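Local structure of Crov588 (Cafeteriavirus, 6NYR) at residues A[78-83]-A[99-104]; A[122-127]-A[144-149]; A[539-544]-A[561-566]; A[555-560]-A[577-582]. The protein is of unknown function but folds into a circular leucine-rich-repeat solenoid built from FNIP repeats, a shape that in related proteins often serves to bind partners. All coordinates share one frame; numbering follows the deposited sequence.

Interaction 1 (A[78-83]-A[99-104])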
loop_
_atom_site.group_PDB
_atom_site.type_symbol
_atom_site.label_atom_id
_atom_site.label_comp_id
_atom_site.label_asym_id
_atom_site.label_seq_id
_atom_site.Cartn_x
_atom_site.Cartn_y
_atom_site.Cartn_z
ATOM N N GLU A 78 25.334 -11.774 -8.208
ATOM C CA GLU A 78 24.719 -10.457 -8.196
ATOM C C GLU A 78 25.354 -9.619 -7.101
ATOM O O GLU A 78 25.613 -10.117 -6.003
ATOM C CB GLU A 78 23.211 -10.545 -7.947
ATOM C CG GLU A 78 22.510 -11.599 -8.752
ATOM C CD GLU A 78 20.995 -11.529 -8.629
ATOM O OE1 GLU A 78 20.494 -10.567 -8.018
ATOM O OE2 GLU A 78 20.312 -12.449 -9.137
ATOM N N ILE A 79 25.619 -8.352 -7.406
ATOM C CA ILE A 79 26.018 -7.394 -6.384
ATOM C C ILE A 79 25.593 -6.005 -6.835
ATOM O O ILE A 79 25.787 -5.618 -7.992
ATOM C CB ILE A 79 27.535 -7.437 -6.091
ATOM C CG1 ILE A 79 27.835 -6.537 -4.883
ATOM C CG2 ILE A 79 28.332 -6.973 -7.299
ATOM C CD1 ILE A 79 29.184 -6.756 -4.267
ATOM N N TYR A 80 25.017 -5.251 -5.901
ATOM C CA TYR A 80 24.483 -3.920 -6.166
ATOM C C TYR A 80 25.084 -2.950 -5.161
ATOM O O TYR A 80 24.908 -3.121 -3.951
ATOM C CB TYR A 80 22.957 -3.929 -6.072
ATOM C CG TYR A 80 22.318 -5.059 -6.854
ATOM C CD1 TYR A 80 21.884 -4.867 -8.157
ATOM C CD2 TYR A 80 22.156 -6.320 -6.292
ATOM C CE1 TYR A 80 21.303 -5.891 -8.876
ATOM C CE2 TYR A 80 21.576 -7.354 -7.006
ATOM C CZ TYR A 80 21.151 -7.135 -8.300
ATOM O OH TYR A 80 20.574 -8.157 -9.018
ATOM N N TYR A 81 25.796 -1.944 -5.661
ATOM C CA TYR A 81 26.480 -0.983 -4.810
ATOM C C TYR A 81 25.662 0.300 -4.668
ATOM O O TYR A 81 24.728 0.569 -5.430
ATOM C CB TYR A 81 27.874 -0.662 -5.363
ATOM C CG TYR A 81 28.883 -1.781 -5.234
ATOM C CD1 TYR A 81 29.457 -2.081 -4.006
ATOM C CD2 TYR A 81 29.275 -2.524 -6.340
ATOM C CE1 TYR A 81 30.389 -3.092 -3.878
ATOM C CE2 TYR A 81 30.206 -3.543 -6.221
ATOM C CZ TYR A 81 30.761 -3.818 -4.987
ATOM O OH TYR A 81 31.688 -4.828 -4.856
ATOM N N GLY A 82 26.060 1.117 -3.685
ATOM C CA GLY A 82 25.296 2.257 -3.258
ATOM C C GLY A 82 25.931 3.585 -3.614
ATOM O O GLY A 82 26.777 3.686 -4.513
ATOM N N ILE A 83 25.548 4.619 -2.862
ATOM C CA ILE A 83 25.780 5.994 -3.288
ATOM C C ILE A 83 27.223 6.432 -3.097
ATOM O O ILE A 83 27.717 7.281 -3.850
ATOM C CB ILE A 83 24.817 6.924 -2.529
ATOM C CG1 ILE A 83 24.846 8.339 -3.113
ATOM C CG2 ILE A 83 25.188 6.983 -1.044
ATOM C CD1 ILE A 83 24.130 8.458 -4.438
ATOM N N LEU A 99 29.707 -13.519 -12.132
ATOM C CA LEU A 99 28.754 -12.435 -11.937
ATOM C C LEU A 99 27.817 -12.314 -13.129
ATOM O O LEU A 99 28.253 -12.300 -14.285
ATOM C CB LEU A 99 29.480 -11.114 -11.706
ATOM C CG LEU A 99 28.652 -10.091 -10.922
ATOM C CD1 LEU A 99 28.503 -10.535 -9.466
ATOM C CD2 LEU A 99 29.256 -8.702 -10.998
ATOM N N LEU A 100 26.522 -12.211 -12.838
ATOM C CA LEU A 100 25.495 -12.022 -13.850
ATOM C C LEU A 100 24.818 -10.663 -13.782
ATOM O O LEU A 100 24.403 -10.140 -14.818
ATOM C CB LEU A 100 24.418 -13.102 -13.703
ATOM C CG LEU A 100 24.880 -14.543 -13.898
ATOM C CD1 LEU A 100 23.789 -15.509 -13.481
ATOM C CD2 LEU A 100 25.270 -14.769 -15.348
ATOM N N LYS A 101 24.705 -10.080 -12.591
ATOM C CA LYS A 101 23.954 -8.852 -12.378
ATOM C C LYS A 101 24.794 -7.905 -11.539
ATOM O O LYS A 101 25.338 -8.300 -10.502
ATOM C CB LYS A 101 22.622 -9.156 -11.697
ATOM C CG LYS A 101 21.793 -10.188 -12.441
ATOM C CD LYS A 101 20.331 -10.106 -12.046
ATOM C CE LYS A 101 19.499 -11.124 -12.805
ATOM N NZ LYS A 101 18.057 -11.002 -12.456
ATOM N N LEU A 102 24.896 -6.660 -11.989
ATOM C CA LEU A 102 25.798 -5.707 -11.365
ATOM C C LEU A 102 25.220 -4.308 -11.447
ATOM O O LEU A 102 24.817 -3.863 -12.525
ATOM C CB LEU A 102 27.169 -5.740 -12.051
ATOM C CG LEU A 102 28.166 -4.621 -11.745
ATOM C CD1 LEU A 102 28.661 -4.684 -10.317
ATOM C CD2 LEU A 102 29.330 -4.693 -12.743
ATOM N N LYS A 103 25.187 -3.626 -10.308
ATOM C CA LYS A 103 25.020 -2.180 -10.272
ATOM C C LYS A 103 26.304 -1.570 -9.719
ATOM O O LYS A 103 26.723 -1.900 -8.602
ATOM C CB LYS A 103 23.831 -1.738 -9.423
ATOM C CG LYS A 103 23.685 -0.216 -9.426
ATOM C CD LYS A 103 22.648 0.283 -8.437
ATOM C CE LYS A 103 22.696 1.806 -8.320
ATOM N NZ LYS A 103 24.010 2.305 -7.809
ATOM N N LEU A 104 26.925 -0.695 -10.502
ATOM C CA LEU A 104 28.138 -0.016 -10.080
ATOM C C LEU A 104 27.830 1.041 -9.023
ATOM O O LEU A 104 26.709 1.550 -8.919
ATOM C CB LEU A 104 28.813 0.644 -11.280
ATOM C CG LEU A 104 29.262 -0.310 -12.385
ATOM C CD1 LEU A 104 29.651 0.453 -13.639
ATOM C CD2 LEU A 104 30.414 -1.171 -11.890
#

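Interaction 2 (A[122-127]-A[144-149])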
loop_
_atom_site.group_PDB
_atom_site.type_symbol
_atom_site.label_atom_id
_atom_site.label_comp_id
_atom_site.label_asym_id
_atom_site.label_seq_id
_atom_site.Cartn_x
_atom_site.Cartn_y
_atom_site.Cartn_z
ATOM N N THR A 122 24.758 -10.307 -17.470
ATOM C CA THR A 122 23.490 -10.124 -18.159
ATOM C C THR A 122 22.757 -8.850 -17.761
ATOM O O THR A 122 21.968 -8.334 -18.556
ATOM C CB THR A 122 22.554 -11.314 -17.891
ATOM O OG1 THR A 122 22.525 -11.597 -16.485
ATOM C CG2 THR A 122 23.018 -12.550 -18.641
ATOM N N HIS A 123 22.996 -8.332 -16.557
ATOM C CA HIS A 123 22.293 -7.166 -16.041
ATOM C C HIS A 123 23.314 -6.153 -15.559
ATOM O O HIS A 123 24.066 -6.431 -14.619
ATOM C CB HIS A 123 21.340 -7.560 -14.901
ATOM C CG HIS A 123 20.135 -8.325 -15.354
ATOM N ND1 HIS A 123 20.218 -9.547 -15.988
ATOM C CD2 HIS A 123 18.813 -8.047 -15.253
ATOM C CE1 HIS A 123 19.003 -9.984 -16.264
ATOM N NE2 HIS A 123 18.131 -9.092 -15.826
ATOM N N LEU A 124 23.351 -4.993 -16.209
ATOM C CA LEU A 124 24.269 -3.918 -15.857
ATOM C C LEU A 124 23.490 -2.639 -15.592
ATOM O O LEU A 124 22.630 -2.254 -16.392
ATOM C CB LEU A 124 25.300 -3.685 -16.964
ATOM C CG LEU A 124 26.240 -2.497 -16.743
ATOM C CD1 LEU A 124 26.994 -2.647 -15.432
ATOM C CD2 LEU A 124 27.210 -2.350 -17.910
ATOM N N THR A 125 23.786 -1.991 -14.471
ATOM C CA THR A 125 23.212 -0.702 -14.117
ATOM C C THR A 125 24.341 0.234 -13.711
ATOM O O THR A 125 25.128 -0.093 -12.816
ATOM C CB THR A 125 22.195 -0.838 -12.977
ATOM O OG1 THR A 125 21.077 -1.617 -13.427
ATOM C CG2 THR A 125 21.715 0.532 -12.517
ATOM N N PHE A 126 24.421 1.390 -14.369
ATOM C CA PHE A 126 25.462 2.359 -14.059
ATOM C C PHE A 126 25.065 3.229 -12.869
ATOM O O PHE A 126 23.882 3.459 -12.601
ATOM C CB PHE A 126 25.756 3.254 -15.266
ATOM C CG PHE A 126 26.635 2.611 -16.305
ATOM C CD1 PHE A 126 28.010 2.557 -16.135
ATOM C CD2 PHE A 126 26.086 2.068 -17.453
ATOM C CE1 PHE A 126 28.818 1.968 -17.088
ATOM C CE2 PHE A 126 26.889 1.476 -18.409
ATOM C CZ PHE A 126 28.257 1.426 -18.227
ATOM N N GLY A 127 26.078 3.713 -12.158
ATOM C CA GLY A 127 25.860 4.595 -11.030
ATOM C C GLY A 127 25.440 5.989 -11.450
ATOM O O GLY A 127 25.455 6.361 -12.623
ATOM N N THR A 144 21.619 -8.428 -21.422
ATOM C CA THR A 144 20.194 -8.322 -21.715
ATOM C C THR A 144 19.558 -7.061 -21.150
ATOM O O THR A 144 18.669 -6.490 -21.782
ATOM C CB THR A 144 19.441 -9.543 -21.166
ATOM O OG1 THR A 144 19.692 -9.669 -19.760
ATOM C CG2 THR A 144 19.881 -10.809 -21.878
ATOM N N HIS A 145 19.983 -6.614 -19.969
ATOM C CA HIS A 145 19.387 -5.465 -19.301
ATOM C C HIS A 145 20.465 -4.420 -19.051
ATOM O O HIS A 145 21.475 -4.709 -18.399
ATOM C CB HIS A 145 18.713 -5.885 -17.992
ATOM C CG HIS A 145 17.453 -6.674 -18.188
ATOM N ND1 HIS A 145 17.426 -7.886 -18.845
ATOM C CD2 HIS A 145 16.171 -6.407 -17.841
ATOM C CE1 HIS A 145 16.185 -8.339 -18.878
ATOM N NE2 HIS A 145 15.404 -7.460 -18.277
ATOM N N LEU A 146 20.249 -3.212 -19.572
ATOM C CA LEU A 146 21.176 -2.105 -19.393
ATOM C C LEU A 146 20.419 -0.864 -18.943
ATOM O O LEU A 146 19.472 -0.435 -19.608
ATOM C CB LEU A 146 21.937 -1.802 -20.685
ATOM C CG LEU A 146 22.883 -0.600 -20.615
ATOM C CD1 LEU A 146 24.009 -0.872 -19.627
ATOM C CD2 LEU A 146 23.419 -0.257 -21.990
ATOM N N THR A 147 20.846 -0.289 -17.820
ATOM C CA THR A 147 20.241 0.914 -17.259
ATOM C C THR A 147 21.336 1.941 -17.015
ATOM O O THR A 147 22.343 1.632 -16.372
ATOM C CB THR A 147 19.505 0.604 -15.946
ATOM O OG1 THR A 147 18.488 -0.377 -16.186
ATOM C CG2 THR A 147 18.876 1.861 -15.360
ATOM N N PHE A 148 21.148 3.152 -17.534
ATOM C CA PHE A 148 22.082 4.241 -17.286
ATOM C C PHE A 148 21.639 5.051 -16.070
ATOM O O PHE A 148 20.454 5.097 -15.726
ATOM C CB PHE A 148 22.202 5.161 -18.506
ATOM C CG PHE A 148 23.024 4.586 -19.625
ATOM C CD1 PHE A 148 24.409 4.587 -19.554
ATOM C CD2 PHE A 148 22.416 4.050 -20.751
ATOM C CE1 PHE A 148 25.170 4.061 -20.580
ATOM C CE2 PHE A 148 23.177 3.520 -21.781
ATOM C CZ PHE A 148 24.553 3.528 -21.695
ATOM N N GLY A 149 22.612 5.709 -15.436
ATOM C CA GLY A 149 22.357 6.564 -14.298
ATOM C C GLY A 149 21.993 7.981 -14.701
ATOM O O GLY A 149 21.793 8.298 -15.874
HETATM O O HOH W 1 19.517 -3.570 -15.876
#

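Interaction 3 (A[539-544]-A[561-566])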
loop_
_atom_site.group_PDB
_atom_site.type_symbol
_atom_site.label_atom_id
_atom_site.label_comp_id
_atom_site.label_asym_id
_atom_site.label_seq_id
_atom_site.Cartn_x
_atom_site.Cartn_y
_atom_site.Cartn_z
ATOM N N LEU A 539 -16.936 -13.077 24.046
ATOM C CA LEU A 539 -15.994 -12.022 23.704
ATOM C C LEU A 539 -14.560 -12.514 23.819
ATOM O O LEU A 539 -14.147 -13.027 24.864
ATOM C CB LEU A 539 -16.212 -10.816 24.615
ATOM C CG LEU A 539 -15.565 -9.503 24.181
ATOM C CD1 LEU A 539 -16.331 -8.873 23.032
ATOM C CD2 LEU A 539 -15.480 -8.552 25.367
ATOM N N THR A 540 -13.806 -12.351 22.733
ATOM C CA THR A 540 -12.402 -12.727 22.683
ATOM C C THR A 540 -11.450 -11.540 22.659
ATOM O O THR A 540 -10.305 -11.675 23.096
ATOM C CB THR A 540 -12.130 -13.584 21.436
ATOM O OG1 THR A 540 -12.376 -12.800 20.258
ATOM C CG2 THR A 540 -13.011 -14.822 21.424
ATOM N N HIS A 541 -11.891 -10.384 22.166
ATOM C CA HIS A 541 -11.026 -9.226 21.984
ATOM C C HIS A 541 -11.658 -8.030 22.677
ATOM O O HIS A 541 -12.806 -7.673 22.384
ATOM C CB HIS A 541 -10.800 -8.944 20.497
ATOM C CG HIS A 541 -9.935 -9.959 19.821
ATOM N ND1 HIS A 541 -10.346 -11.254 19.590
ATOM C CD2 HIS A 541 -8.674 -9.871 19.332
ATOM C CE1 HIS A 541 -9.378 -11.920 18.989
ATOM N NE2 HIS A 541 -8.353 -11.103 18.817
ATOM N N LEU A 542 -10.918 -7.423 23.605
ATOM C CA LEU A 542 -11.393 -6.264 24.351
ATOM C C LEU A 542 -10.298 -5.208 24.342
ATOM O O LEU A 542 -9.181 -5.464 24.803
ATOM C CB LEU A 542 -11.766 -6.645 25.785
ATOM C CG LEU A 542 -12.316 -5.513 26.656
ATOM C CD1 LEU A 542 -13.589 -4.941 26.043
ATOM C CD2 LEU A 542 -12.570 -5.988 28.083
ATOM N N THR A 543 -10.616 -4.029 23.819
ATOM C CA THR A 543 -9.670 -2.925 23.732
ATOM C C THR A 543 -10.259 -1.710 24.435
ATOM O O THR A 543 -11.326 -1.220 24.046
ATOM C CB THR A 543 -9.339 -2.597 22.273
ATOM O OG1 THR A 543 -8.578 -3.668 21.702
ATOM C CG2 THR A 543 -8.550 -1.297 22.180
ATOM N N PHE A 544 -9.557 -1.218 25.454
ATOM C CA PHE A 544 -9.978 -0.012 26.151
ATOM C C PHE A 544 -9.339 1.215 25.512
ATOM O O PHE A 544 -8.215 1.166 25.006
ATOM C CB PHE A 544 -9.616 -0.080 27.637
ATOM C CG PHE A 544 -10.505 -0.991 28.423
ATOM C CD1 PHE A 544 -11.811 -0.624 28.709
ATOM C CD2 PHE A 544 -10.045 -2.220 28.869
ATOM C CE1 PHE A 544 -12.637 -1.465 29.426
ATOM C CE2 PHE A 544 -10.874 -3.061 29.586
ATOM C CZ PHE A 544 -12.166 -2.679 29.861
ATOM N N LEU A 561 -12.287 -14.592 26.961
ATOM C CA LEU A 561 -11.418 -13.527 26.483
ATOM C C LEU A 561 -9.998 -14.031 26.264
ATOM O O LEU A 561 -9.419 -14.697 27.127
ATOM C CB LEU A 561 -11.412 -12.373 27.480
ATOM C CG LEU A 561 -11.011 -11.004 26.936
ATOM C CD1 LEU A 561 -12.126 -10.401 26.099
ATOM C CD2 LEU A 561 -10.618 -10.078 28.078
ATOM N N THR A 562 -9.442 -13.714 25.097
ATOM C CA THR A 562 -8.074 -14.077 24.764
ATOM C C THR A 562 -7.151 -12.874 24.611
ATOM O O THR A 562 -5.961 -12.978 24.923
ATOM C CB THR A 562 -8.045 -14.878 23.455
ATOM O OG1 THR A 562 -8.699 -14.129 22.421
ATOM C CG2 THR A 562 -8.755 -16.214 23.622
ATOM N N HIS A 563 -7.672 -11.736 24.152
ATOM C CA HIS A 563 -6.860 -10.565 23.832
ATOM C C HIS A 563 -7.396 -9.360 24.589
ATOM O O HIS A 563 -8.534 -8.934 24.362
ATOM C CB HIS A 563 -6.869 -10.293 22.323
ATOM C CG HIS A 563 -6.269 -11.396 21.511
ATOM N ND1 HIS A 563 -6.755 -12.686 21.531
ATOM C CD2 HIS A 563 -5.210 -11.405 20.668
ATOM C CE1 HIS A 563 -6.021 -13.441 20.731
ATOM N NE2 HIS A 563 -5.080 -12.686 20.194
ATOM N N LEU A 564 -6.575 -8.807 25.482
ATOM C CA LEU A 564 -6.962 -7.657 26.290
ATOM C C LEU A 564 -5.932 -6.549 26.143
ATOM O O LEU A 564 -4.740 -6.768 26.374
ATOM C CB LEU A 564 -7.108 -8.048 27.764
ATOM C CG LEU A 564 -7.413 -6.906 28.731
ATOM C CD1 LEU A 564 -8.670 -6.155 28.325
ATOM C CD2 LEU A 564 -7.546 -7.448 30.155
ATOM N N GLU A 565 -6.401 -5.362 25.770
ATOM C CA GLU A 565 -5.543 -4.187 25.625
ATOM C C GLU A 565 -6.118 -3.054 26.464
ATOM O O GLU A 565 -7.228 -2.577 26.193
ATOM C CB GLU A 565 -5.414 -3.760 24.160
ATOM C CG GLU A 565 -4.569 -2.507 23.961
ATOM C CD GLU A 565 -4.412 -2.119 22.499
ATOM O OE1 GLU A 565 -4.836 -2.907 21.626
ATOM O OE2 GLU A 565 -3.888 -1.015 22.226
ATOM N N PHE A 566 -5.376 -2.645 27.491
ATOM C CA PHE A 566 -5.697 -1.447 28.252
ATOM C C PHE A 566 -5.138 -0.210 27.559
ATOM O O PHE A 566 -4.135 -0.271 26.842
ATOM C CB PHE A 566 -5.135 -1.534 29.672
ATOM C CG PHE A 566 -5.841 -2.527 30.541
ATOM C CD1 PHE A 566 -7.143 -2.300 30.953
ATOM C CD2 PHE A 566 -5.203 -3.683 30.955
ATOM C CE1 PHE A 566 -7.797 -3.212 31.749
ATOM C CE2 PHE A 566 -5.857 -4.599 31.756
ATOM C CZ PHE A 566 -7.154 -4.361 32.152
#

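Interaction 4 (A[555-560]-A[577-582])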
loop_
_atom_site.group_PDB
_atom_site.type_symbol
_atom_site.label_atom_id
_atom_site.label_comp_id
_atom_site.label_asym_id
_atom_site.label_seq_id
_atom_site.Cartn_x
_atom_site.Cartn_y
_atom_site.Cartn_z
ATOM N N ASN A 555 -15.066 -11.712 38.033
ATOM C CA ASN A 555 -16.246 -12.123 37.277
ATOM C C ASN A 555 -16.802 -10.981 36.443
ATOM O O ASN A 555 -18.005 -10.914 36.189
ATOM C CB ASN A 555 -17.319 -12.694 38.205
ATOM C CG ASN A 555 -16.812 -13.873 39.015
ATOM O OD1 ASN A 555 -16.559 -14.951 38.474
ATOM N ND2 ASN A 555 -16.657 -13.671 40.318
ATOM N N VAL A 556 -15.925 -10.084 36.012
ATOM C CA VAL A 556 -16.273 -9.037 35.063
ATOM C C VAL A 556 -15.775 -9.372 33.664
ATOM O O VAL A 556 -16.536 -9.324 32.699
ATOM C CB VAL A 556 -15.715 -7.679 35.544
ATOM C CG1 VAL A 556 -15.945 -6.604 34.493
ATOM C CG2 VAL A 556 -16.344 -7.290 36.873
ATOM N N LEU A 557 -14.497 -9.732 33.544
ATOM C CA LEU A 557 -13.921 -10.141 32.266
ATOM C C LEU A 557 -14.372 -11.559 31.930
ATOM O O LEU A 557 -14.224 -12.463 32.760
ATOM C CB LEU A 557 -12.402 -10.070 32.332
ATOM C CG LEU A 557 -11.797 -8.687 32.592
ATOM C CD1 LEU A 557 -10.286 -8.780 32.755
ATOM C CD2 LEU A 557 -12.161 -7.715 31.481
ATOM N N PRO A 558 -14.925 -11.791 30.743
ATOM C CA PRO A 558 -15.534 -13.096 30.466
ATOM C C PRO A 558 -14.496 -14.195 30.294
ATOM O O PRO A 558 -13.321 -13.956 30.001
ATOM C CB PRO A 558 -16.327 -12.866 29.171
ATOM C CG PRO A 558 -15.724 -11.660 28.540
ATOM C CD PRO A 558 -15.021 -10.860 29.600
ATOM N N ASN A 559 -14.962 -15.430 30.474
ATOM C CA ASN A 559 -14.096 -16.600 30.435
ATOM C C ASN A 559 -13.711 -17.018 29.026
ATOM O O ASN A 559 -13.002 -18.016 28.868
ATOM C CB ASN A 559 -14.777 -17.763 31.156
ATOM C CG ASN A 559 -14.662 -17.655 32.664
ATOM O OD1 ASN A 559 -13.556 -17.591 33.208
ATOM N ND2 ASN A 559 -15.800 -17.623 33.350
ATOM N N SER A 560 -14.167 -16.290 28.008
ATOM C CA SER A 560 -13.769 -16.515 26.627
ATOM C C SER A 560 -12.643 -15.597 26.167
ATOM O O SER A 560 -12.093 -15.810 25.080
ATOM C CB SER A 560 -14.972 -16.313 25.704
ATOM O OG SER A 560 -15.620 -15.087 26.010
ATOM N N ASN A 577 -7.661 -13.743 40.287
ATOM C CA ASN A 577 -8.932 -14.232 39.738
ATOM C C ASN A 577 -9.719 -13.125 39.037
ATOM O O ASN A 577 -10.944 -13.195 38.920
ATOM C CB ASN A 577 -9.798 -14.874 40.824
ATOM C CG ASN A 577 -9.126 -16.056 41.488
ATOM O OD1 ASN A 577 -8.868 -16.044 42.695
ATOM N ND2 ASN A 577 -8.842 -17.090 40.705
ATOM N N VAL A 578 -9.021 -12.106 38.549
ATOM C CA VAL A 578 -9.647 -11.024 37.789
ATOM C C VAL A 578 -9.441 -11.201 36.290
ATOM O O VAL A 578 -10.377 -11.052 35.503
ATOM C CB VAL A 578 -9.096 -9.659 38.266
ATOM C CG1 VAL A 578 -9.810 -8.511 37.562
ATOM C CG2 VAL A 578 -9.213 -9.532 39.775
ATOM N N LEU A 579 -8.217 -11.513 35.883
ATOM C CA LEU A 579 -7.934 -11.862 34.497
ATOM C C LEU A 579 -8.398 -13.288 34.229
ATOM O O LEU A 579 -8.018 -14.202 34.968
ATOM C CB LEU A 579 -6.445 -11.726 34.207
ATOM C CG LEU A 579 -5.881 -10.308 34.316
ATOM C CD1 LEU A 579 -4.360 -10.318 34.311
ATOM C CD2 LEU A 579 -6.407 -9.440 33.183
ATOM N N PRO A 580 -9.202 -13.520 33.193
ATOM C CA PRO A 580 -9.684 -14.882 32.938
ATOM C C PRO A 580 -8.547 -15.794 32.505
ATOM O O PRO A 580 -7.551 -15.357 31.923
ATOM C CB PRO A 580 -10.711 -14.696 31.816
ATOM C CG PRO A 580 -10.256 -13.458 31.100
ATOM C CD PRO A 580 -9.670 -12.560 32.171
ATOM N N ASN A 581 -8.708 -17.084 32.807
ATOM C CA ASN A 581 -7.679 -18.066 32.487
ATOM C C ASN A 581 -7.539 -18.292 30.988
ATOM O O ASN A 581 -6.521 -18.840 30.547
ATOM C CB ASN A 581 -7.996 -19.386 33.191
ATOM C CG ASN A 581 -7.543 -19.400 34.636
ATOM O OD1 ASN A 581 -6.474 -18.883 34.966
ATOM N ND2 ASN A 581 -8.358 -19.984 35.509
ATOM N N SER A 582 -8.537 -17.884 30.200
ATOM C CA SER A 582 -8.468 -18.019 28.753
ATOM C C SER A 582 -7.480 -17.057 28.110
ATOM O O SER A 582 -7.085 -17.275 26.959
ATOM C CB SER A 582 -9.856 -17.784 28.154
ATOM O OG SER A 582 -10.414 -16.575 28.658
HETATM O O HOH W 2 -13.348 -10.100 35.649
HETATM O O HOH W 3 -11.300 -17.405 34.685
HETATM O O HOH W 4 -11.558 -18.810 31.366
#

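Interaction 1 (A[78-83]-A[99-104])
The ring of Tyr-80 meets strand 101-103 with its edge: Lys-103 CB lies near the ring plane, 3.9 Å from Tyr-80 CD1. At the far end, Lys-101 CB sits 3.5 Å from Tyr-80 OH. The same hydroxyl donates in the plane of its own ring to Glu-78 OE1 at 2.6 Å, although it arrives 53° out of the carboxylate plane. Tyr-81 turns the other way. Ile-79 CG1 lies over one face of its ring, toward the rim, while Lys-103 O comes to the edge, 3.5 Å from Tyr-81 CD2; Phe-59 and His-87 supply further aromatic neighbours. Strands 78-80 and 101-103 run parallel, 11° apart, as adjacent rungs of the leucine-rich-repeat solenoid, and three backbone hydrogen bonds (Ile-79 N to Lys-101 O, Lys-103 N to Ile-79 O, Tyr-81 N to Lys-103 O) set their register. On the face shared by Glu-78, Tyr-80 and the lysines, Glu-78 and Lys-101 extend alongside each other, Glu-78 OE2 3.7 Å from Lys-101 CD, with their charged ends too far apart for a salt bridge. Lys-103 starts out straight and bends only at its last torsion (chi4 -62°), which brings NZ to 3.0 Å from Tyr-81 O; it also donates to Leu-104 O and forms a salt bridge with Asp-106. On the opposite face Ile-79 and Leu-102 lie side by side, pointing the same way, with Ile-79 CG2 3.8 Å from Leu-102 CD1.

Interaction 2 (A[122-127]-A[144-149])
Leu-146 CD1 is the bump that fills the hollow between two residues of the preceding coil, lying 3.9 Å from Leu-124 CD2 and 3.9 Å from Phe-126 CE2. Beside it, Phe-126 and Phe-148 point the same way with planes only 4° apart. They are slid so far that overlap is slight, and the touching parts are the flanks, Phe-126 CD2 to Phe-148 CD1 at 3.7 Å. The opposite surface carries a closer fit. There the imidazoles of His-123 and His-145 form an offset stack with centroids 4.2 Å apart and planes at 10°; His-145 CB slips under the face of the His-123 ring, 3.9 Å from its centroid, while His-123 NE2 rests over the face of the His-145 ring, offset toward its rim. Equivalent residues thus stack coil on coil in this leucine-rich-repeat solenoid, whose strands 123-125 and 145-147 run almost exactly parallel. Each ring is held in its plane by the preceding threonine, His-123 ND1 donating to Thr-122 OG1 and His-145 ND1 to Thr-144 OG1; Thr-122 OG1 in turn bonds Leu-100 O. Thr-122 O is gripped three times, by His-145 N, Thr-144 N and Thr-144 OG1, the hydroxyl reaching it at 2.9 Å from above the carbonyl plane because chi1 of Thr-144 (56°) tucks OG1 between its own backbone N and carbonyl carbon. Farther along, Thr-125 OG1 nestles 3.7 Å from Thr-147 CB.

Interaction 3 (A[539-544]-A[561-566])
Strands 541-543 and 563-565 lie parallel within 1°, their axes 4.9 Å apart, and an unbroken ladder runs from His-563 N to Thr-540 O, Leu-542 N to His-563 O, Glu-565 N to Leu-542 O and Phe-544 N to Glu-565 O. Thr-540 O takes a second backbone donor, Thr-562 N, at 3.0 Å. On the surface facing the hole of the ring-shaped solenoid, His-541 lays its NE2 over the centre of the His-563 ring, 3.4 Å from His-563 CG, in an offset stack with planes at 16°; His-519 and His-585 carry the pile onward in both directions. Each imidazole has its ND1 2.6 Å from the hydroxyl of the threonine before it, in the ring plane: Thr-540 OG1 for His-541, and Thr-562 OG1 for His-563. A chi1 of 55° sets Thr-562 OG1 there, between its backbone N and carbonyl carbon. On the other surface the leucines interlock. Leu-561 CD1 pushes in between Leu-539 CD2 and Leu-542 CB, 3.9 Å from the former, and Leu-564 CD1 sits 3.9 Å from Leu-542 CD2. The phenyl rings of Phe-544 and Phe-566 are near parallel but slid apart, CD2 of Phe-544 3.6 Å from CD1 of Phe-566. The ladder thus pairs backbone N-H and C=O groups between packed leucines and phenylalanines on one surface and histidines on the other, where the in-plane threonine contacts probably fix how the imidazoles turn.

Interaction 4 (A[555-560]-A[577-582])
Asn-559 OD1 accepts from two waters that reach across to the next coil: water 3 lies 2.7 Å from OD1 and accepts a hydrogen bond from Asn-581 N, while water 4, 3.0 Å from OD1, also donates to Asn-559 O and receives a weak bond from Ser-582 N. Direct contact is mostly apolar. The pyrrolidine of Pro-580 is wedged against the preceding coil, its CD 3.7 Å from Leu-557 CB and its CB 3.3 Å from Pro-558 O. Leu-557, its CG anti to the carbonyl carbon (chi1 -62°), sends CD1 to 4.0 Å from Leu-579 CD2 and 3.6 Å from Val-578 O. Both leucines go on to touch Leu-564 in strand 563-565. Ser-582 OG comes within 3.0 Å of Asn-559 O, but its hydrogen bond goes to Leu-561 O; Ser-560 OG, one coil earlier, bonds Asn-537 O and Leu-539 O. Neither segment has regular helix or strand, so shape and water hold equivalent loops together without a backbone ladder. Repetition of an Asn-Val-Leu-Pro-Asn-Ser run at the same place in successive coils is characteristic of this FNIP-repeat solenoid, where the loop leads back into the next strand.

Along the chain, interaction 1 closes the loop between strands 78-80 and 101-103, which carries helix 89-93, and interaction 2 then closes the loop from 122-127 to 144-149. The two are in series and adjoin, strands 101-103 and 123-125 being neighbours joined by backbone bonds such as that of Leu-102 N to His-123 O. Much later, across the ring, interactions 3 and 4 interlace: 555-560 lies in the loop that interaction 3 closes, and 561-566 in the one that interaction 4 closes. Their centres are 10 Å apart, with interaction 3 tying strands and interaction 4 tying outer return loops. Interactions 2 and 3 stand 53 Å apart, centre to centre, on opposite sides.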